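Local coordinates for protein probable arylamine n-acetyl transferase (Mycobacterium abscessus, PDB 4GUZ) that probably transfers an acetyl group from acetyl-coenzyme A to arylamines, at residues A[134-139]-A[186-191]; A[142-147]-A[157-162]; A[220-225]-A[265-270]; A[234-239]-A[249-254]. One frame throughout, in Å; residues are numbered along the deposited sequence.

Contacts 1 and 3 are buried, whereas contacts 2 and 4 lie at the surface. Contacts 1 and 2 both reach the larger antiparallel sheet and touch where Y157 packs on R188; contacts 3 and 4 share the smaller one and meet at F265 and L238. Contact 3 is purely apolar, a phenylalanine face laid against a strand. Contact 1 buries an arginine that makes two weak hydrogen bonds to a backbone carbonyl beside a probable catalytic triad. The two surface contacts combine antiparallel backbone pairing with charged side chains: carboxylates holding arginines in contact 2, an arginine on a main-chain carbonyl in contact 4. Q223 of contact 3 packs against the 134-139 loop, joining the two buried contacts.

Contact 1. Residues A[134-139]-A[186-191]; sequences FGTSPL and LSRHTF
With CG anti to the backbone N (chi1 -174°), F134 sets its ring across the end of R188, whose extended chain from CG to NE spans the gap to the 134-139 loop. Ring and guanidinium are nearly parallel, 19° apart. CE2 of F134 sits over one face of the guanidinium, offset toward its rim and 3.6 Å from R188 NE, while CD2 comes equally close to NH1. Beyond the ring, the arginine meets one backbone oxygen: T136 O lies 2.7 Å from R188 NH1 and 2.8 Å from R188 NH2, two weak, bent hydrogen bonds that share a single acceptor. T136 is the centre of an inverse gamma turn. P138 CD approaches the guanidinium edge at a greater distance. Next along the strand, H189 turns the edge of its imidazole to F134, CD2 standing 4.4 Å from F134 CD1. R188 and H189 both face L173 in a classic beta bulge. The NE of R188 makes a salt bridge with E175. H189 NE2 is hydrogen-bonded to the D131 carboxylate, and D131 with C79 and H116 has the geometry of the Cys-His-Asp triad of this family; H116 also meets the F134 ring edge-to-face. A buried guanidinium, its charge probably balanced by E175 and its far end on a loop carbonyl, would thus tie the loop after D131 to the sheet beside the probable active site.

Contact 2. Residues A[142-147]-A[157-162]; sequences IRLVDE and YRLRRG
E147 and R158 meet through one carboxylate oxygen: OE2 of E147 takes R158 NH2 at 2.9 Å and R158 NE at 3.1 Å. The arginine offers this side-on pair of nitrogens nearly in its own plane, to the anti side of OE2, and the two flat groups stand almost upright to each other, 86° apart. A bend at chi2 (-88°) brings the glutamate end back to the neighbouring strand, where the extended chain of R158 delivers its guanidinium. R161, also extended from CG to NE, forms the second salt bridge: D146 OD1 lies 3.2 Å from its NH1, met on the syn side. R161 NH2 bridges to D169 as well, its stronger partner, and the charge is probably divided between the two. D146 and R161 are also joined through the backbone, R161 N to D146 O at 2.9 Å. E147 forms an antiparallel non-hydrogen-bonded pair with R160, E147 CG lying 3.9 Å from R160 CG. L159 holds CG anti to N (chi1 -173°), which sends CD2 to residues 142-145. This methyl touches I142 CG2 at 3.8 Å and comes within 3.4 Å of R143 O; V145 O is as near as I142 CG2, the L144 and V145 side chains farther off. Segment 142-147 links strand 142-143, at one edge of the large antiparallel sheet, to strand 147-152 at the other; L144 and L159 both pack on W171 of strand 170-176.

Contact 3. Residues A[220-225]-A[265-270]; sequences AFVQQI and FGIELG
V222 points its CG1 methyl straight down onto the face of the F265 ring. The carbon lies 3.6 Å from the ring centroid and 14° off the normal, a CH-pi contact over the middle of the ring, and every ring carbon of F265 is within about 4.2 Å of it. V222 places this methyl anti to its main-chain nitrogen (chi1 -179°), directing it out from the strand, while F265 sets CG beside its own N (chi1 -61°) and swings the ring in toward the strand. The two side chains meet at a slant. Besides the ring face, the same methyl meets I267 CD1, to one side, at 3.7 Å. Two residues further along the strand, Q224 CB approaches the ring obliquely, 3.9 Å from F265 CD1. The intervening Q223 points away from the 265-270 segment, and its side chain packs on T136. G266 has positive phi just after the helix, a conformation that suits glycine, and the chain turns there between F265 and I267. F265 further touches Y231 of strand 229-234, and I267 reaches E49 and L51. The arrangement is consistent with the C-terminal alpha/beta lid of arylamine N-acetyltransferases, the connection between helices 254-263 and 271-282 packing here on strand 221-226.

Contact 4. Residues A[234-239]-A[249-254]; sequences DHRELH and TRQLTP
R250 O accepts the shortest sound polar bond across the hairpin, from L238 N at 2.7 Å, and R250 N answers to L238 O at 3.0 Å, making these two an antiparallel hydrogen-bonded pair. Past the strand end, R236 and L252 are joined twice, once by backbone and once by side chain. L252 N donates to R236 O at 2.8 Å, and R236 NE donates to L252 O at 3.0 Å, nearly in line with the carbonyl. A bend at chi3 (56°) folds the R236 chain so that this oxygen lies at the guanidinium edge, 13° out of its plane, while P254 CD rests over the centre of one face. R236 NH1 is hydrogen-bonded to L281 O, giving the guanidinium a second backbone acceptor. On the sheet face carrying E237, H239, T249 and Q251, T249 lays CG2 over the centre of the H239 ring, 3.5 Å from its centroid in a CH-pi contact; H239 ND1 is hydrogen-bonded to R247 NH1. E237, bent at chi2, brings OE2 to 3.4 Å from T249 CB. On the face carrying L238 and R250, L238 CB packs on L252 CD1 just past the strand. Strand 246-251 of this hairpin edges the smaller sheet; D234 to E237 make a type II' turn from strand 229-234. T253 is the N-cap of helix 254-263, its backbone N bonded to E256 as in a capping box, and L238 and L252 pack against T260 of that helix.

Contact 1. Residues A[134-139]-A[186-191]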
loop_
_atom_site.group_PDB
_atom_site.type_symbol
_atom_site.label_atom_id
_atom_site.label_comp_id
_atom_site.label_asym_id
_atom_site.label_seq_id
_atom_site.Cartn_x
_atom_site.Cartn_y
_atom_site.Cartn_z
ATOM N N PHE A 134 0.717 0.554 1.457
ATOM C CA PHE A 134 0.814 1.945 1.895
ATOM C C PHE A 134 1.799 2.763 1.023
ATOM O O PHE A 134 1.729 3.988 1.032
ATOM C CB PHE A 134 1.210 1.997 3.388
ATOM C CG PHE A 134 1.217 3.379 4.017
ATOM C CD1 PHE A 134 0.036 3.972 4.445
ATOM C CD2 PHE A 134 2.411 4.079 4.186
ATOM C CE1 PHE A 134 0.045 5.248 5.025
ATOM C CE2 PHE A 134 2.417 5.360 4.761
ATOM C CZ PHE A 134 1.236 5.933 5.176
ATOM N N GLY A 135 2.648 2.106 0.244
ATOM C CA GLY A 135 3.646 2.802 -0.572
ATOM C C GLY A 135 4.957 2.706 0.181
ATOM O O GLY A 135 5.776 1.849 -0.140
ATOM N N THR A 136 5.084 3.463 1.304
ATOM C CA THR A 136 6.268 3.360 2.192
ATOM C C THR A 136 5.918 2.354 3.268
ATOM O O THR A 136 6.049 2.594 4.471
ATOM C CB THR A 136 6.697 4.727 2.737
ATOM O OG1 THR A 136 5.563 5.378 3.324
ATOM C CG2 THR A 136 7.334 5.612 1.664
ATOM N N SER A 137 5.469 1.206 2.809
ATOM C CA SER A 137 4.966 0.123 3.607
ATOM C C SER A 137 6.024 -0.595 4.440
ATOM O O SER A 137 7.171 -0.739 4.010
ATOM C CB SER A 137 4.331 -0.920 2.681
ATOM O OG SER A 137 2.932 -0.728 2.594
ATOM N N PRO A 138 5.611 -1.152 5.600
ATOM C CA PRO A 138 6.506 -2.035 6.335
ATOM C C PRO A 138 6.902 -3.194 5.432
ATOM O O PRO A 138 6.093 -3.645 4.602
ATOM C CB PRO A 138 5.632 -2.510 7.501
ATOM C CG PRO A 138 4.640 -1.421 7.689
ATOM C CD PRO A 138 4.299 -1.073 6.277
ATOM N N LEU A 139 8.174 -3.621 5.525
ATOM C CA LEU A 139 8.683 -4.694 4.673
ATOM C C LEU A 139 8.382 -6.039 5.281
ATOM O O LEU A 139 8.634 -7.055 4.649
ATOM C CB LEU A 139 10.190 -4.545 4.425
ATOM C CG LEU A 139 10.646 -3.270 3.699
ATOM C CD1 LEU A 139 12.129 -3.113 3.796
ATOM C CD2 LEU A 139 10.276 -3.293 2.236
ATOM N N LEU A 186 5.715 9.856 14.455
ATOM C CA LEU A 186 4.695 10.497 13.621
ATOM C C LEU A 186 3.591 9.474 13.360
ATOM O O LEU A 186 3.865 8.466 12.704
ATOM C CB LEU A 186 5.278 11.019 12.286
ATOM C CG LEU A 186 4.248 11.654 11.308
ATOM C CD1 LEU A 186 3.687 12.994 11.861
ATOM C CD2 LEU A 186 4.843 11.848 9.915
ATOM N N SER A 187 2.347 9.722 13.835
ATOM C CA SER A 187 1.260 8.769 13.545
ATOM C C SER A 187 1.063 8.624 12.041
ATOM O O SER A 187 1.036 9.634 11.333
ATOM C CB SER A 187 -0.054 9.186 14.201
ATOM O OG SER A 187 -0.584 10.367 13.615
ATOM N N ARG A 188 0.960 7.374 11.547
ATOM C CA ARG A 188 0.671 7.114 10.132
ATOM C C ARG A 188 -0.821 6.923 9.981
ATOM O O ARG A 188 -1.493 7.714 9.346
ATOM C CB ARG A 188 1.403 5.872 9.610
ATOM C CG ARG A 188 2.692 6.157 8.933
ATOM C CD ARG A 188 3.158 4.908 8.234
ATOM N NE ARG A 188 4.477 5.143 7.664
ATOM C CZ ARG A 188 5.158 4.256 6.963
ATOM N NH1 ARG A 188 4.665 3.040 6.757
ATOM N NH2 ARG A 188 6.355 4.566 6.481
ATOM N N HIS A 189 -1.335 5.853 10.581
ATOM C CA HIS A 189 -2.756 5.536 10.548
ATOM C C HIS A 189 -3.212 4.928 11.865
ATOM O O HIS A 189 -2.389 4.491 12.679
ATOM C CB HIS A 189 -3.064 4.567 9.375
ATOM C CG HIS A 189 -2.270 3.288 9.342
ATOM N ND1 HIS A 189 -2.471 2.287 10.273
ATOM C CD2 HIS A 189 -1.396 2.845 8.402
ATOM C CE1 HIS A 189 -1.649 1.313 9.935
ATOM N NE2 HIS A 189 -1.005 1.589 8.788
ATOM N N THR A 190 -4.525 4.918 12.073
ATOM C CA THR A 190 -5.168 4.217 13.186
ATOM C C THR A 190 -6.014 3.132 12.547
ATOM O O THR A 190 -6.487 3.321 11.432
ATOM C CB THR A 190 -6.008 5.121 14.107
ATOM O OG1 THR A 190 -7.131 5.654 13.385
ATOM C CG2 THR A 190 -5.188 6.227 14.783
ATOM N N PHE A 191 -6.195 2.006 13.206
ATOM C CA PHE A 191 -7.054 0.956 12.649
ATOM C C PHE A 191 -7.768 0.225 13.769
ATOM O O PHE A 191 -7.344 0.267 14.910
ATOM C CB PHE A 191 -6.282 -0.039 11.751
ATOM C CG PHE A 191 -5.131 -0.775 12.413
ATOM C CD1 PHE A 191 -3.856 -0.235 12.422
ATOM C CD2 PHE A 191 -5.322 -2.026 12.991
ATOM C CE1 PHE A 191 -2.801 -0.898 13.060
ATOM C CE2 PHE A 191 -4.278 -2.693 13.620
ATOM C CZ PHE A 191 -3.015 -2.137 13.631
#

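Contact 2. Residues A[142-147]-A[157-162]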
loop_
_atom_site.group_PDB
_atom_site.type_symbol
_atom_site.label_atom_id
_atom_site.label_comp_id
_atom_site.label_asym_id
_atom_site.label_seq_id
_atom_site.Cartn_x
_atom_site.Cartn_y
_atom_site.Cartn_z
ATOM N N ILE A 142 3.718 -7.317 10.997
ATOM C CA ILE A 142 3.961 -6.787 12.334
ATOM C C ILE A 142 3.071 -7.524 13.311
ATOM O O ILE A 142 1.849 -7.558 13.120
ATOM C CB ILE A 142 3.727 -5.237 12.353
ATOM C CG1 ILE A 142 4.798 -4.491 11.506
ATOM C CG2 ILE A 142 3.681 -4.688 13.785
ATOM C CD1 ILE A 142 4.528 -2.979 11.275
ATOM N N ARG A 143 3.680 -8.094 14.364
ATOM C CA ARG A 143 2.984 -8.806 15.452
ATOM C C ARG A 143 2.022 -7.874 16.138
ATOM O O ARG A 143 2.431 -6.834 16.646
ATOM C CB ARG A 143 4.009 -9.345 16.474
ATOM C CG ARG A 143 3.444 -10.263 17.534
ATOM C CD ARG A 143 4.573 -10.839 18.359
ATOM N NE ARG A 143 4.886 -12.190 17.909
ATOM C CZ ARG A 143 6.096 -12.632 17.589
ATOM N NH1 ARG A 143 7.148 -11.827 17.666
ATOM N NH2 ARG A 143 6.262 -13.883 17.179
ATOM N N LEU A 144 0.740 -8.232 16.147
ATOM C CA LEU A 144 -0.258 -7.394 16.786
ATOM C C LEU A 144 -0.178 -7.594 18.282
ATOM O O LEU A 144 -0.531 -8.648 18.811
ATOM C CB LEU A 144 -1.661 -7.671 16.236
ATOM C CG LEU A 144 -2.727 -6.621 16.502
ATOM C CD1 LEU A 144 -2.544 -5.387 15.604
ATOM C CD2 LEU A 144 -4.092 -7.211 16.262
ATOM N N VAL A 145 0.394 -6.602 18.939
ATOM C CA VAL A 145 0.590 -6.535 20.391
ATOM C C VAL A 145 0.035 -5.194 20.832
ATOM O O VAL A 145 -0.192 -4.327 19.979
ATOM C CB VAL A 145 2.078 -6.742 20.824
ATOM C CG1 VAL A 145 2.534 -8.178 20.589
ATOM C CG2 VAL A 145 3.021 -5.749 20.153
ATOM N N ASP A 146 -0.164 -4.996 22.139
ATOM C CA ASP A 146 -0.703 -3.719 22.633
ATOM C C ASP A 146 0.283 -2.551 22.546
ATOM O O ASP A 146 -0.146 -1.389 22.552
ATOM C CB ASP A 146 -1.194 -3.854 24.068
ATOM C CG ASP A 146 -2.466 -4.662 24.236
ATOM O OD1 ASP A 146 -2.845 -5.393 23.285
ATOM O OD2 ASP A 146 -3.108 -4.532 25.298
ATOM N N GLU A 147 1.591 -2.829 22.499
ATOM C CA GLU A 147 2.571 -1.768 22.352
ATOM C C GLU A 147 3.925 -2.337 21.971
ATOM O O GLU A 147 4.381 -3.282 22.606
ATOM C CB GLU A 147 2.669 -0.928 23.645
ATOM C CG GLU A 147 3.288 0.437 23.429
ATOM C CD GLU A 147 4.792 0.521 23.525
ATOM O OE1 GLU A 147 5.449 -0.517 23.791
ATOM O OE2 GLU A 147 5.319 1.639 23.332
ATOM N N TYR A 157 9.150 1.567 13.367
ATOM C CA TYR A 157 7.722 1.767 13.586
ATOM C C TYR A 157 7.374 1.606 15.049
ATOM O O TYR A 157 8.087 0.930 15.806
ATOM C CB TYR A 157 6.904 0.763 12.737
ATOM C CG TYR A 157 7.144 0.940 11.252
ATOM C CD1 TYR A 157 6.635 2.044 10.570
ATOM C CD2 TYR A 157 7.886 0.012 10.529
ATOM C CE1 TYR A 157 6.918 2.252 9.223
ATOM C CE2 TYR A 157 8.174 0.209 9.178
ATOM C CZ TYR A 157 7.695 1.339 8.533
ATOM O OH TYR A 157 7.953 1.543 7.195
ATOM N N ARG A 158 6.266 2.217 15.446
ATOM C CA ARG A 158 5.722 2.057 16.784
ATOM C C ARG A 158 4.273 1.661 16.650
ATOM O O ARG A 158 3.531 2.274 15.889
ATOM C CB ARG A 158 5.848 3.307 17.643
ATOM C CG ARG A 158 5.505 3.002 19.113
ATOM C CD ARG A 158 4.997 4.195 19.860
ATOM N NE ARG A 158 4.889 3.901 21.290
ATOM C CZ ARG A 158 4.635 4.817 22.216
ATOM N NH1 ARG A 158 4.458 6.088 21.871
ATOM N NH2 ARG A 158 4.554 4.471 23.496
ATOM N N LEU A 159 3.886 0.610 17.353
ATOM C CA LEU A 159 2.514 0.123 17.370
ATOM C C LEU A 159 1.983 0.357 18.770
ATOM O O LEU A 159 2.666 0.035 19.724
ATOM C CB LEU A 159 2.512 -1.368 16.994
ATOM C CG LEU A 159 1.169 -2.063 16.792
ATOM C CD1 LEU A 159 0.419 -1.515 15.592
ATOM C CD2 LEU A 159 1.374 -3.561 16.607
ATOM N N ARG A 160 0.802 0.963 18.900
ATOM C CA ARG A 160 0.224 1.227 20.214
ATOM C C ARG A 160 -1.287 1.186 20.174
ATOM O O ARG A 160 -1.910 1.962 19.443
ATOM C CB ARG A 160 0.681 2.589 20.751
ATOM C CG ARG A 160 0.365 2.764 22.217
ATOM C CD ARG A 160 1.030 3.992 22.778
ATOM N NE ARG A 160 0.735 4.113 24.205
ATOM C CZ ARG A 160 0.701 5.263 24.867
ATOM N NH1 ARG A 160 0.945 6.406 24.237
ATOM N NH2 ARG A 160 0.415 5.281 26.163
ATOM N N ARG A 161 -1.854 0.325 21.021
ATOM C CA ARG A 161 -3.288 0.113 21.232
ATOM C C ARG A 161 -3.826 1.189 22.161
ATOM O O ARG A 161 -3.149 1.574 23.119
ATOM C CB ARG A 161 -3.543 -1.284 21.849
ATOM C CG ARG A 161 -5.013 -1.707 21.870
ATOM C CD ARG A 161 -5.183 -3.078 22.488
ATOM N NE ARG A 161 -6.548 -3.583 22.349
ATOM C CZ ARG A 161 -6.878 -4.859 22.525
ATOM N NH1 ARG A 161 -5.944 -5.761 22.798
ATOM N NH2 ARG A 161 -8.134 -5.251 22.384
ATOM N N GLY A 162 -5.039 1.634 21.886
ATOM C CA GLY A 162 -5.726 2.617 22.711
ATOM C C GLY A 162 -7.071 3.029 22.160
ATOM O O GLY A 162 -7.575 2.444 21.201
#

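Contact 3. Residues A[220-225]-A[265-270]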
loop_
_atom_site.group_PDB
_atom_site.type_symbol
_atom_site.label_atom_id
_atom_site.label_comp_id
_atom_site.label_asym_id
_atom_site.label_seq_id
_atom_site.Cartn_x
_atom_site.Cartn_y
_atom_site.Cartn_z
ATOM N N ALA A 220 -0.871 13.418 -8.767
ATOM C CA ALA A 220 0.017 12.257 -8.825
ATOM C C ALA A 220 0.732 12.003 -7.495
ATOM O O ALA A 220 1.225 12.927 -6.863
ATOM C CB ALA A 220 1.042 12.438 -9.936
ATOM N N PHE A 221 0.700 10.742 -7.042
ATOM C CA PHE A 221 1.387 10.293 -5.833
ATOM C C PHE A 221 1.958 8.940 -6.163
ATOM O O PHE A 221 1.207 8.022 -6.485
ATOM C CB PHE A 221 0.473 10.259 -4.599
ATOM C CG PHE A 221 1.220 10.442 -3.292
ATOM C CD1 PHE A 221 1.688 11.694 -2.906
ATOM C CD2 PHE A 221 1.427 9.369 -2.433
ATOM C CE1 PHE A 221 2.382 11.858 -1.698
ATOM C CE2 PHE A 221 2.073 9.546 -1.197
ATOM C CZ PHE A 221 2.546 10.786 -0.841
ATOM N N VAL A 222 3.284 8.856 -6.213
ATOM C CA VAL A 222 3.995 7.634 -6.599
ATOM C C VAL A 222 5.010 7.316 -5.508
ATOM O O VAL A 222 5.642 8.224 -4.971
ATOM C CB VAL A 222 4.637 7.815 -8.005
ATOM C CG1 VAL A 222 5.356 6.556 -8.451
ATOM C CG2 VAL A 222 3.582 8.219 -9.044
ATOM N N GLN A 223 5.115 6.034 -5.113
ATOM C CA GLN A 223 6.000 5.705 -3.993
ATOM C C GLN A 223 6.806 4.455 -4.248
ATOM O O GLN A 223 6.376 3.584 -4.998
ATOM C CB GLN A 223 5.172 5.528 -2.702
ATOM C CG GLN A 223 4.268 6.727 -2.319
ATOM C CD GLN A 223 3.613 6.473 -0.995
ATOM O OE1 GLN A 223 4.279 6.422 0.031
ATOM N NE2 GLN A 223 2.292 6.249 -0.988
ATOM N N GLN A 224 7.985 4.365 -3.601
ATOM C CA GLN A 224 8.849 3.188 -3.678
ATOM C C GLN A 224 9.656 3.113 -2.400
ATOM O O GLN A 224 10.163 4.132 -1.951
ATOM C CB GLN A 224 9.770 3.240 -4.934
ATOM C CG GLN A 224 10.743 2.043 -5.062
ATOM C CD GLN A 224 11.776 2.333 -6.129
ATOM O OE1 GLN A 224 11.531 2.190 -7.343
ATOM N NE2 GLN A 224 12.929 2.827 -5.704
ATOM N N ILE A 225 9.762 1.914 -1.792
ATOM C CA ILE A 225 10.549 1.756 -0.568
ATOM C C ILE A 225 11.529 0.587 -0.757
ATOM O O ILE A 225 11.267 -0.356 -1.513
ATOM C CB ILE A 225 9.655 1.628 0.709
ATOM C CG1 ILE A 225 10.466 1.819 2.022
ATOM C CG2 ILE A 225 8.804 0.351 0.692
ATOM C CD1 ILE A 225 9.662 2.088 3.351
ATOM N N PHE A 265 11.008 4.809 -11.026
ATOM C CA PHE A 265 9.914 3.955 -10.577
ATOM C C PHE A 265 9.551 2.794 -11.513
ATOM O O PHE A 265 8.826 1.895 -11.086
ATOM C CB PHE A 265 8.666 4.818 -10.320
ATOM C CG PHE A 265 8.850 5.862 -9.243
ATOM C CD1 PHE A 265 8.766 5.520 -7.899
ATOM C CD2 PHE A 265 9.095 7.189 -9.573
ATOM C CE1 PHE A 265 8.898 6.486 -6.906
ATOM C CE2 PHE A 265 9.220 8.161 -8.579
ATOM C CZ PHE A 265 9.125 7.805 -7.251
ATOM N N GLY A 266 10.063 2.795 -12.744
ATOM C CA GLY A 266 9.741 1.759 -13.726
ATOM C C GLY A 266 8.308 1.837 -14.212
ATOM O O GLY A 266 7.722 0.812 -14.570
ATOM N N ILE A 267 7.725 3.057 -14.199
ATOM C CA ILE A 267 6.359 3.336 -14.626
ATOM C C ILE A 267 6.388 4.043 -15.987
ATOM O O ILE A 267 7.069 5.057 -16.149
ATOM C CB ILE A 267 5.583 4.150 -13.544
ATOM C CG1 ILE A 267 5.339 3.260 -12.305
ATOM C CG2 ILE A 267 4.243 4.709 -14.076
ATOM C CD1 ILE A 267 4.921 3.965 -10.997
ATOM N N GLU A 268 5.620 3.512 -16.949
ATOM C CA GLU A 268 5.466 4.088 -18.288
ATOM C C GLU A 268 4.020 3.952 -18.697
ATOM O O GLU A 268 3.449 2.862 -18.581
ATOM C CB GLU A 268 6.387 3.396 -19.315
ATOM C CG GLU A 268 7.871 3.475 -19.007
ATOM C CD GLU A 268 8.699 2.571 -19.898
ATOM O OE1 GLU A 268 8.827 1.369 -19.574
ATOM O OE2 GLU A 268 9.193 3.062 -20.938
ATOM N N LEU A 269 3.407 5.066 -19.103
ATOM C CA LEU A 269 2.012 5.091 -19.528
ATOM C C LEU A 269 1.915 4.961 -21.035
ATOM O O LEU A 269 2.914 5.146 -21.744
ATOM C CB LEU A 269 1.341 6.404 -19.089
ATOM C CG LEU A 269 1.102 6.628 -17.599
ATOM C CD1 LEU A 269 1.073 8.107 -17.283
ATOM C CD2 LEU A 269 -0.205 5.983 -17.136
ATOM N N GLY A 270 0.702 4.679 -21.517
ATOM C CA GLY A 270 0.403 4.631 -22.944
ATOM C C GLY A 270 0.501 6.031 -23.516
ATOM O O GLY A 270 0.375 7.010 -22.765
#

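Contact 4. Residues A[234-239]-A[249-254]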
loop_
_atom_site.group_PDB
_atom_site.type_symbol
_atom_site.label_atom_id
_atom_site.label_comp_id
_atom_site.label_asym_id
_atom_site.label_seq_id
_atom_site.Cartn_x
_atom_site.Cartn_y
_atom_site.Cartn_z
ATOM N N ASP A 234 5.503 13.611 -5.196
ATOM C CA ASP A 234 4.325 14.291 -4.693
ATOM C C ASP A 234 3.968 15.328 -5.759
ATOM O O ASP A 234 4.525 16.428 -5.771
ATOM C CB ASP A 234 4.613 14.901 -3.299
ATOM C CG ASP A 234 3.394 15.476 -2.601
ATOM O OD1 ASP A 234 2.290 15.415 -3.185
ATOM O OD2 ASP A 234 3.544 15.995 -1.460
ATOM N N HIS A 235 3.133 14.904 -6.729
ATOM C CA HIS A 235 2.705 15.672 -7.909
ATOM C C HIS A 235 3.940 15.832 -8.820
ATOM O O HIS A 235 4.279 14.871 -9.516
ATOM C CB HIS A 235 2.025 17.008 -7.530
ATOM C CG HIS A 235 1.309 17.676 -8.660
ATOM N ND1 HIS A 235 0.352 17.009 -9.404
ATOM C CD2 HIS A 235 1.390 18.954 -9.098
ATOM C CE1 HIS A 235 -0.094 17.890 -10.287
ATOM N NE2 HIS A 235 0.492 19.074 -10.138
ATOM N N ARG A 236 4.652 16.971 -8.755
ATOM C CA ARG A 236 5.877 17.213 -9.539
ATOM C C ARG A 236 7.121 17.322 -8.621
ATOM O O ARG A 236 8.223 17.596 -9.096
ATOM C CB ARG A 236 5.720 18.498 -10.378
ATOM C CG ARG A 236 4.877 18.316 -11.637
ATOM C CD ARG A 236 4.479 19.650 -12.259
ATOM N NE ARG A 236 5.630 20.503 -12.568
ATOM C CZ ARG A 236 5.554 21.690 -13.168
ATOM N NH1 ARG A 236 4.377 22.178 -13.545
ATOM N NH2 ARG A 236 6.655 22.390 -13.407
ATOM N N GLU A 237 6.934 17.156 -7.308
ATOM C CA GLU A 237 8.028 17.264 -6.350
ATOM C C GLU A 237 8.580 15.894 -6.039
ATOM O O GLU A 237 7.855 15.045 -5.529
ATOM C CB GLU A 237 7.552 17.940 -5.058
ATOM C CG GLU A 237 8.682 18.483 -4.200
ATOM C CD GLU A 237 9.390 19.731 -4.703
ATOM O OE1 GLU A 237 8.793 20.505 -5.483
ATOM O OE2 GLU A 237 10.498 20.003 -4.200
ATOM N N LEU A 238 9.858 15.685 -6.322
ATOM C CA LEU A 238 10.468 14.386 -6.044
ATOM C C LEU A 238 11.139 14.426 -4.707
ATOM O O LEU A 238 12.067 15.202 -4.529
ATOM C CB LEU A 238 11.476 13.990 -7.138
ATOM C CG LEU A 238 12.156 12.607 -6.968
ATOM C CD1 LEU A 238 11.139 11.451 -7.013
ATOM C CD2 LEU A 238 13.236 12.408 -8.033
ATOM N N HIS A 239 10.696 13.571 -3.783
ATOM C CA HIS A 239 11.267 13.426 -2.444
ATOM C C HIS A 239 12.209 12.219 -2.432
ATOM O O HIS A 239 11.814 11.126 -2.850
ATOM C CB HIS A 239 10.167 13.248 -1.371
ATOM C CG HIS A 239 9.262 14.425 -1.182
ATOM N ND1 HIS A 239 9.033 14.956 0.073
ATOM C CD2 HIS A 239 8.531 15.117 -2.088
ATOM C CE1 HIS A 239 8.193 15.963 -0.108
ATOM N NE2 HIS A 239 7.851 16.088 -1.389
ATOM N N THR A 249 14.295 17.338 -1.525
ATOM C CA THR A 249 13.200 17.512 -2.483
ATOM C C THR A 249 13.627 18.369 -3.657
ATOM O O THR A 249 14.406 19.308 -3.478
ATOM C CB THR A 249 11.977 18.168 -1.774
ATOM O OG1 THR A 249 12.374 19.423 -1.197
ATOM C CG2 THR A 249 11.401 17.294 -0.667
ATOM N N ARG A 250 13.119 18.046 -4.852
ATOM C CA ARG A 250 13.384 18.805 -6.068
ATOM C C ARG A 250 12.143 18.805 -6.975
ATOM O O ARG A 250 11.453 17.777 -7.078
ATOM C CB ARG A 250 14.632 18.302 -6.813
ATOM C CG ARG A 250 14.580 16.860 -7.305
ATOM C CD ARG A 250 15.843 16.470 -8.063
ATOM N NE ARG A 250 15.851 17.019 -9.421
ATOM C CZ ARG A 250 15.787 16.292 -10.530
ATOM N NH1 ARG A 250 15.714 14.967 -10.462
ATOM N NH2 ARG A 250 15.790 16.881 -11.719
ATOM N N GLN A 251 11.840 19.977 -7.587
ATOM C CA GLN A 251 10.720 20.113 -8.504
ATOM C C GLN A 251 11.122 19.612 -9.889
ATOM O O GLN A 251 12.202 19.949 -10.386
ATOM C CB GLN A 251 10.221 21.573 -8.575
ATOM C CG GLN A 251 9.004 21.770 -9.501
ATOM C CD GLN A 251 7.649 21.676 -8.822
ATOM O OE1 GLN A 251 7.403 20.885 -7.887
ATOM N NE2 GLN A 251 6.712 22.462 -9.326
ATOM N N LEU A 252 10.236 18.850 -10.520
ATOM C CA LEU A 252 10.444 18.315 -11.857
ATOM C C LEU A 252 9.543 19.028 -12.834
ATOM O O LEU A 252 8.424 19.409 -12.475
ATOM C CB LEU A 252 10.145 16.800 -11.889
ATOM C CG LEU A 252 10.950 15.876 -10.945
ATOM C CD1 LEU A 252 10.411 14.479 -10.993
ATOM C CD2 LEU A 252 12.409 15.811 -11.341
ATOM N N THR A 253 10.030 19.209 -14.071
ATOM C CA THR A 253 9.235 19.750 -15.169
ATOM C C THR A 253 8.271 18.635 -15.618
ATOM O O THR A 253 8.586 17.467 -15.359
ATOM C CB THR A 253 10.138 20.179 -16.352
ATOM O OG1 THR A 253 10.783 19.021 -16.875
ATOM C CG2 THR A 253 11.149 21.270 -15.995
ATOM N N PRO A 254 7.188 18.911 -16.384
ATOM C CA PRO A 254 6.320 17.812 -16.846
ATOM C C PRO A 254 7.092 16.689 -17.573
ATOM O O PRO A 254 6.820 15.511 -17.324
ATOM C CB PRO A 254 5.332 18.532 -17.765
ATOM C CG PRO A 254 5.225 19.894 -17.174
ATOM C CD PRO A 254 6.636 20.221 -16.795
#